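Local coordinates for erythrocyte membrane protein 1 (Plasmodium falciparum, PDB 6S8T) that binds the human endothelial receptor ICAM-1 through this DBLbeta domain, so that infected erythrocytes adhere to vessel walls, at residues F305-S310 against V427-Q433; I92-W96 against K353-Q357; L316-C320 against S339-C344. One frame throughout, in Å; residues are numbered along the deposited sequence.

Each site uses at least one of two consecutive long helices: interaction 1 helix 293-319, interaction 2 helix 335-372, and interaction 3 joins both. Interaction 1, mostly buried, ties a loop to the first helix with a disulfide, a salt bridge and an amide bonded to the loop backbone. Interaction 2 is partly buried and has no disulfide; tryptophans, two waters and an ion pair join a loop to the second helix. It touches interaction 1, where Met308 and Phe305 pack on Trp354. The centre of interaction 3 lies about 34 Å from the centre of the chain, the farthest of the three; its chemistry is sulfur and apolar contact, without a direct hydrogen bond.

Interaction 1 (F305-S310 against V427-Q433); sequences FCKMQS and VDECTEQ
Cys306, on helix 293-319, and Cys430, in the loop after helix 417-424, form a disulfide at the middle of this contact, with their CA atoms 4.5 Å apart. The S-S torsion of -87° is relaxed. Both sulfurs are flanked: Val427 lays its CB and CG1 against Cys306 SG, while the Phe305 ring lies oblique to Cys430 SG, its CE2 4.1 Å away. Beyond the disulfide, the methyl CG2 of Thr431 is the bump that fits between Ser310 CA and Gln309 OE1, 3.6 Å from each. The bent Gln309 chain turns its amide to the loop backbone: OE1 accepts from Thr431 N at 3.2 Å, in the carbonyl plane on a lone pair, and NE2 gives a weak bond to Thr431 O. NE2 also bonds Tyr347 OH of helix 335-372, so both ends of the amide are fixed. On another flank, Lys307 curls at its last torsion (chi4 -64°), its NZ forming a salt bridge with the syn lone pair of Glu429 OE1 at 2.8 Å. A type I turn, Val427 to Cys430, carries Glu429 and Cys430 to the helix. A loop tied to a long helix by a disulfide is in keeping with the cysteine-rich, helical Duffy-binding-like fold.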
# COMPACT_ATOMS: atom_id res chain seq x y z
N PHE A 305 2.30 3.22 12.68
CA PHE A 305 2.69 4.16 13.72
C PHE A 305 1.96 3.87 15.02
O PHE A 305 2.55 3.97 16.11
CB PHE A 305 2.41 5.60 13.29
CG PHE A 305 2.39 6.57 14.45
CD1 PHE A 305 3.58 7.04 14.99
CD2 PHE A 305 1.19 6.99 15.01
CE1 PHE A 305 3.57 7.92 16.06
CE2 PHE A 305 1.18 7.87 16.08
CZ PHE A 305 2.37 8.33 16.61
N CYS A 306 0.67 3.52 14.94
CA CYS A 306 -0.09 3.23 16.15
C CYS A 306 0.37 1.94 16.81
O CYS A 306 0.31 1.82 18.04
CB CYS A 306 -1.59 3.18 15.83
SG CYS A 306 -2.35 4.83 15.63
N LYS A 307 0.81 0.95 16.02
CA LYS A 307 1.36 -0.27 16.62
C LYS A 307 2.65 0.02 17.37
O LYS A 307 2.86 -0.50 18.47
CB LYS A 307 1.60 -1.32 15.54
CG LYS A 307 0.34 -1.92 14.95
CD LYS A 307 0.68 -2.98 13.90
CE LYS A 307 -0.55 -3.79 13.52
NZ LYS A 307 -1.08 -4.57 14.68
N MET A 308 3.53 0.84 16.79
CA MET A 308 4.75 1.24 17.49
C MET A 308 4.43 2.07 18.72
O MET A 308 5.01 1.84 19.79
CB MET A 308 5.67 2.01 16.53
CG MET A 308 6.96 2.55 17.15
SD MET A 308 6.80 4.15 17.96
CE MET A 308 6.03 5.11 16.67
N GLN A 309 3.52 3.04 18.59
CA GLN A 309 3.18 3.91 19.71
C GLN A 309 2.58 3.11 20.86
O GLN A 309 2.92 3.33 22.03
CB GLN A 309 2.21 5.00 19.25
CG GLN A 309 1.93 6.09 20.28
CD GLN A 309 0.81 5.73 21.25
OE1 GLN A 309 -0.07 4.93 20.94
NE2 GLN A 309 0.85 6.32 22.44
N SER A 310 1.69 2.17 20.55
CA SER A 310 1.06 1.36 21.59
C SER A 310 2.09 0.49 22.31
O SER A 310 1.99 0.29 23.53
CB SER A 310 -0.05 0.51 20.98
OG SER A 310 -0.74 -0.22 21.98
N VAL A 427 -7.00 3.23 13.30
CA VAL A 427 -6.10 3.71 14.33
C VAL A 427 -6.64 3.35 15.71
O VAL A 427 -6.42 4.07 16.68
CB VAL A 427 -5.88 5.23 14.20
CG1 VAL A 427 -5.08 5.54 12.94
CG2 VAL A 427 -7.21 5.96 14.18
N ASP A 428 -7.35 2.22 15.80
CA ASP A 428 -7.86 1.77 17.08
C ASP A 428 -6.76 1.29 18.02
O ASP A 428 -7.00 1.18 19.22
CB ASP A 428 -8.90 0.66 16.89
CG ASP A 428 -10.14 1.14 16.15
OD1 ASP A 428 -10.39 2.36 16.13
OD2 ASP A 428 -10.86 0.29 15.60
N GLU A 429 -5.57 1.00 17.49
CA GLU A 429 -4.49 0.49 18.33
C GLU A 429 -3.68 1.59 19.00
O GLU A 429 -2.93 1.31 19.94
CB GLU A 429 -3.56 -0.40 17.50
CG GLU A 429 -4.28 -1.55 16.82
CD GLU A 429 -3.36 -2.44 16.02
OE1 GLU A 429 -2.31 -2.86 16.56
OE2 GLU A 429 -3.67 -2.72 14.84
N CYS A 430 -3.81 2.84 18.55
CA CYS A 430 -3.24 3.96 19.28
C CYS A 430 -3.90 4.07 20.65
O CYS A 430 -5.13 4.05 20.76
CB CYS A 430 -3.43 5.26 18.49
SG CYS A 430 -2.03 5.74 17.43
N THR A 431 -3.09 4.17 21.70
CA THR A 431 -3.58 4.20 23.07
C THR A 431 -3.35 5.58 23.66
O THR A 431 -2.22 6.08 23.67
CB THR A 431 -2.91 3.12 23.92
OG1 THR A 431 -3.14 3.37 25.31
CG2 THR A 431 -1.41 3.06 23.66
N GLU A 432 -4.44 6.21 24.13
CA GLU A 432 -4.43 7.51 24.80
C GLU A 432 -4.06 8.66 23.86
O GLU A 432 -4.56 9.78 24.02
CB GLU A 432 -3.50 7.49 26.01
CG GLU A 432 -3.94 6.54 27.12
CD GLU A 432 -5.27 6.94 27.74
OE1 GLU A 432 -5.58 8.15 27.76
OE2 GLU A 432 -6.00 6.04 28.21
N GLN A 433 -3.18 8.41 22.90
CA GLN A 433 -2.76 9.42 21.92
C GLN A 433 -3.31 8.99 20.57
O GLN A 433 -2.65 8.30 19.79
CB GLN A 433 -1.24 9.55 21.90
CG GLN A 433 -0.60 9.58 23.29
CD GLN A 433 -1.08 10.74 24.14
OE1 GLN A 433 -1.27 10.59 25.35
NE2 GLN A 433 -1.27 11.90 23.52

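Interaction 2 (I92-W96 against K353-Q357)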
# COMPACT_ATOMS: atom_id res chain seq x y z
N ILE A 92 7.05 -4.75 14.33
CA ILE A 92 6.62 -3.47 14.90
C ILE A 92 7.83 -2.60 15.19
O ILE A 92 8.80 -3.05 15.81
CB ILE A 92 5.78 -3.71 16.17
CG1 ILE A 92 4.43 -4.34 15.82
CG2 ILE A 92 5.59 -2.42 16.95
CD1 ILE A 92 3.58 -4.65 17.03
N GLY A 93 7.79 -1.35 14.72
CA GLY A 93 8.85 -0.40 14.96
C GLY A 93 9.82 -0.21 13.81
O GLY A 93 10.69 0.67 13.90
N THR A 94 9.70 -0.99 12.74
CA THR A 94 10.57 -0.82 11.58
C THR A 94 10.35 0.55 10.95
O THR A 94 9.22 0.92 10.60
CB THR A 94 10.32 -1.92 10.55
OG1 THR A 94 10.65 -3.20 11.11
CG2 THR A 94 11.15 -1.69 9.30
N GLU A 95 11.44 1.31 10.80
CA GLU A 95 11.35 2.67 10.29
C GLU A 95 11.21 2.67 8.77
O GLU A 95 12.00 2.04 8.06
CB GLU A 95 12.58 3.47 10.72
CG GLU A 95 12.73 3.61 12.23
CD GLU A 95 14.10 4.12 12.65
OE1 GLU A 95 15.01 4.20 11.80
OE2 GLU A 95 14.27 4.45 13.85
N TRP A 96 10.20 3.38 8.28
CA TRP A 96 10.02 3.52 6.84
C TRP A 96 11.10 4.44 6.27
O TRP A 96 11.44 5.46 6.87
CB TRP A 96 8.64 4.08 6.51
CG TRP A 96 7.48 3.22 6.94
CD1 TRP A 96 7.43 2.37 8.01
CD2 TRP A 96 6.20 3.12 6.30
NE1 TRP A 96 6.20 1.75 8.07
CE2 TRP A 96 5.43 2.20 7.03
CE3 TRP A 96 5.63 3.73 5.17
CZ2 TRP A 96 4.13 1.86 6.68
CZ3 TRP A 96 4.34 3.40 4.82
CH2 TRP A 96 3.60 2.47 5.57
N LYS A 353 10.85 11.09 15.77
CA LYS A 353 11.32 10.76 14.43
C LYS A 353 10.18 10.33 13.52
O LYS A 353 10.20 10.61 12.32
CB LYS A 353 12.41 9.70 14.49
CG LYS A 353 12.03 8.43 15.22
CD LYS A 353 13.25 7.74 15.81
CE LYS A 353 14.32 7.52 14.76
NZ LYS A 353 15.50 6.79 15.33
N TRP A 354 9.16 9.65 14.08
CA TRP A 354 7.97 9.35 13.29
C TRP A 354 7.20 10.63 12.97
O TRP A 354 6.65 10.77 11.87
CB TRP A 354 7.08 8.36 14.03
CG TRP A 354 7.56 6.93 13.95
CD1 TRP A 354 8.58 6.37 14.66
CD2 TRP A 354 7.03 5.89 13.12
NE1 TRP A 354 8.72 5.04 14.32
CE2 TRP A 354 7.79 4.73 13.38
CE3 TRP A 354 6.00 5.83 12.18
CZ2 TRP A 354 7.54 3.52 12.73
CZ3 TRP A 354 5.75 4.63 11.54
CH2 TRP A 354 6.52 3.49 11.82
N GLU A 355 7.16 11.58 13.91
CA GLU A 355 6.44 12.83 13.67
C GLU A 355 7.04 13.61 12.51
O GLU A 355 6.30 14.28 11.78
CB GLU A 355 6.45 13.69 14.94
CG GLU A 355 5.63 14.96 14.82
CD GLU A 355 5.77 15.86 16.03
OE1 GLU A 355 6.73 15.68 16.80
OE2 GLU A 355 4.91 16.76 16.20
N LYS A 356 8.35 13.53 12.30
CA LYS A 356 8.96 14.24 11.19
C LYS A 356 8.45 13.71 9.85
O LYS A 356 8.26 14.48 8.90
CB LYS A 356 10.48 14.16 11.26
CG LYS A 356 11.10 15.00 12.37
CD LYS A 356 12.61 15.08 12.23
CE LYS A 356 13.21 16.04 13.24
NZ LYS A 356 14.68 16.17 13.07
N GLN A 357 8.22 12.40 9.76
CA GLN A 357 7.68 11.83 8.53
C GLN A 357 6.25 12.31 8.30
O GLN A 357 5.88 12.64 7.16
CB GLN A 357 7.74 10.30 8.58
CG GLN A 357 9.16 9.75 8.80
CD GLN A 357 9.25 8.24 8.63
OE1 GLN A 357 8.28 7.51 8.82
NE2 GLN A 357 10.44 7.76 8.25
O HOH W 1 10.68 3.08 15.44
O HOH W 2 8.95 5.28 10.08
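Trp96 and Trp354 meet as an offset edge-to-face pair, the benzo edge of Trp354 directed at the pyrrole face of Trp96. Their planes stand at 64°, and Trp354 CH2 comes 4.1 Å from Trp96 CD1. Trp354 CZ2 also lies 3.8 Å from Thr94 O, which meets the ring obliquely. Trp301 of helix 293-319 meets both indoles, and Phe305 and Met308 also pack on Trp354, so the pair belongs to a larger aromatic cluster. The loop runs into strand 97-98 and lies on the part of helix 335-372 predicted to be coiled coil; Gly93 turns it with a positive phi (100°), a conformation that suits glycine.

The hydrogen bonds centre on Gln357. Its chain runs extended beyond CG, with chi2 at -171°, and carries NE2 to within 2.9 Å of Trp96 O. The donor is tilted from the carbonyl plane, and the bond is bent. The other end of the amide, OE1, accepts from Trp301 NE1 and from a water, and that water accepts from Trp96 N at 2.9 Å. This water also lies over a face of Trp354, toward its rim. A second water, in the plane of the Trp354 ring, accepts from Trp354 NE1 at 3.0 Å and donates to Gly93 O.

The one salt bridge lies between two exposed residues, Lys353 NZ bonding Glu95 OE2 at 3.0 Å, on the syn side but out of the carboxylate plane. The two chains cross at about a right angle.

Trp96 O is thus met by the Gln357 amide, Trp96 N and Gly93 O by ordered waters beside the Trp354 indole; at the exposed ion pair, solvent probably weakens the attraction.

Interaction 3 (L316-C320 against S339-C344); sequences LMKQC and SCEQAC
Cys320 and Cys340 are joined by a disulfide that links the C-terminal end of helix 293-319 to the beginning of helix 335-372. The S-S torsion is 99°, near the relaxed value, and the two CA atoms are 4.7 Å apart. Cys320 is the first residue to leave helical backbone angles, so the bridge is made just where the first helix stops. Cys340 extends its sulfur away from its own backbone N (chi1 170°), whereas Cys320 holds SG beside its N, and the two sulfurs meet between the helices. Beside the bridge lies a third sulfur: Cys344 SG is 4.0 Å from Cys320 SG and is itself bonded to Cys466, near the end of the chain.

Helix 293-319 and helix 335-372 follow each other in the chain and form an antiparallel helical hairpin closed by the disulfide, the second helix being predicted to form coiled coil over residues 337-364. Together with the Cys344-Cys466 bond, the bridge gives this end of the Duffy-binding-like domain a dense group of cysteines, as expected of a cysteine-rich fold.

Apolar contacts fill the neighbouring groove. Leu316 turns its CD1 branch to the second helix, where it lies 3.7 Å from Cys344 SG and 4.0 Å from Ala343 CB. The small Ala343 methyl also takes Gln319 CB, at 3.8 Å, so it is touched by side chains from successive turns of the first helix. Tyr462 packs on Leu316 as well.

Polar contact is slight and lies on the solvent-facing side. Gln319, bent at chi2 (-62°), brings OE1 3.4 Å from Ser339 OG, while that hydroxyl bonds back to Val335 O and Asn336 O within its own helix.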
# COMPACT_ATOMS: atom_id res chain seq x y z
N LEU A 316 6.11 2.25 28.85
CA LEU A 316 6.03 3.39 29.76
C LEU A 316 5.10 3.10 30.94
O LEU A 316 5.34 3.61 32.04
CB LEU A 316 5.56 4.63 29.00
CG LEU A 316 5.86 5.99 29.62
CD1 LEU A 316 7.36 6.17 29.78
CD2 LEU A 316 5.27 7.10 28.77
N MET A 317 4.05 2.29 30.73
CA MET A 317 3.13 1.99 31.82
C MET A 317 3.78 1.09 32.86
O MET A 317 3.44 1.18 34.05
CB MET A 317 1.86 1.33 31.28
CG MET A 317 1.07 2.17 30.30
SD MET A 317 -0.62 1.58 30.03
CE MET A 317 -0.32 -0.10 29.48
N LYS A 318 4.70 0.22 32.45
CA LYS A 318 5.31 -0.74 33.36
C LYS A 318 6.55 -0.18 34.04
O LYS A 318 6.79 -0.45 35.22
CB LYS A 318 5.66 -2.02 32.60
CG LYS A 318 4.46 -2.69 31.96
CD LYS A 318 4.86 -3.89 31.12
CE LYS A 318 3.67 -4.48 30.38
NZ LYS A 318 4.07 -5.59 29.47
N GLN A 319 7.36 0.61 33.33
CA GLN A 319 8.55 1.19 33.93
C GLN A 319 8.22 2.36 34.85
O GLN A 319 8.95 2.61 35.81
CB GLN A 319 9.52 1.65 32.84
CG GLN A 319 10.09 0.52 32.00
CD GLN A 319 10.91 -0.45 32.82
OE1 GLN A 319 11.53 -0.09 33.82
NE2 GLN A 319 10.92 -1.71 32.39
N CYS A 320 7.13 3.07 34.58
CA CYS A 320 6.72 4.22 35.38
C CYS A 320 5.51 3.93 36.26
O CYS A 320 4.88 4.86 36.76
CB CYS A 320 6.43 5.42 34.47
SG CYS A 320 7.88 6.07 33.59
N SER A 339 14.80 4.08 35.91
CA SER A 339 14.26 3.30 34.79
C SER A 339 13.03 3.98 34.18
O SER A 339 12.75 3.78 33.00
CB SER A 339 13.92 1.88 35.25
OG SER A 339 12.89 1.89 36.22
N CYS A 340 12.30 4.76 34.97
CA CYS A 340 11.15 5.48 34.42
C CYS A 340 11.60 6.65 33.56
O CYS A 340 11.05 6.88 32.48
CB CYS A 340 10.23 5.94 35.55
SG CYS A 340 8.92 7.08 35.02
N GLU A 341 12.60 7.41 34.03
CA GLU A 341 13.08 8.54 33.24
C GLU A 341 13.74 8.08 31.95
O GLU A 341 13.60 8.72 30.91
CB GLU A 341 14.05 9.39 34.07
CG GLU A 341 13.37 10.22 35.15
CD GLU A 341 14.35 11.03 35.97
OE1 GLU A 341 15.50 10.58 36.15
OE2 GLU A 341 13.97 12.13 36.44
N GLN A 342 14.47 6.96 32.00
CA GLN A 342 15.05 6.41 30.78
C GLN A 342 13.98 5.90 29.82
O GLN A 342 14.15 5.98 28.60
CB GLN A 342 16.03 5.29 31.12
CG GLN A 342 17.28 5.76 31.86
CD GLN A 342 18.20 4.62 32.23
OE1 GLN A 342 17.82 3.45 32.17
NE2 GLN A 342 19.43 4.95 32.61
N ALA A 343 12.86 5.39 30.35
CA ALA A 343 11.77 4.96 29.49
C ALA A 343 11.08 6.14 28.82
O ALA A 343 10.64 6.03 27.67
CB ALA A 343 10.76 4.13 30.28
N CYS A 344 10.98 7.28 29.51
CA CYS A 344 10.38 8.47 28.90
C CYS A 344 11.26 9.02 27.79
O CYS A 344 10.76 9.51 26.77
CB CYS A 344 10.13 9.55 29.95
SG CYS A 344 8.97 9.10 31.27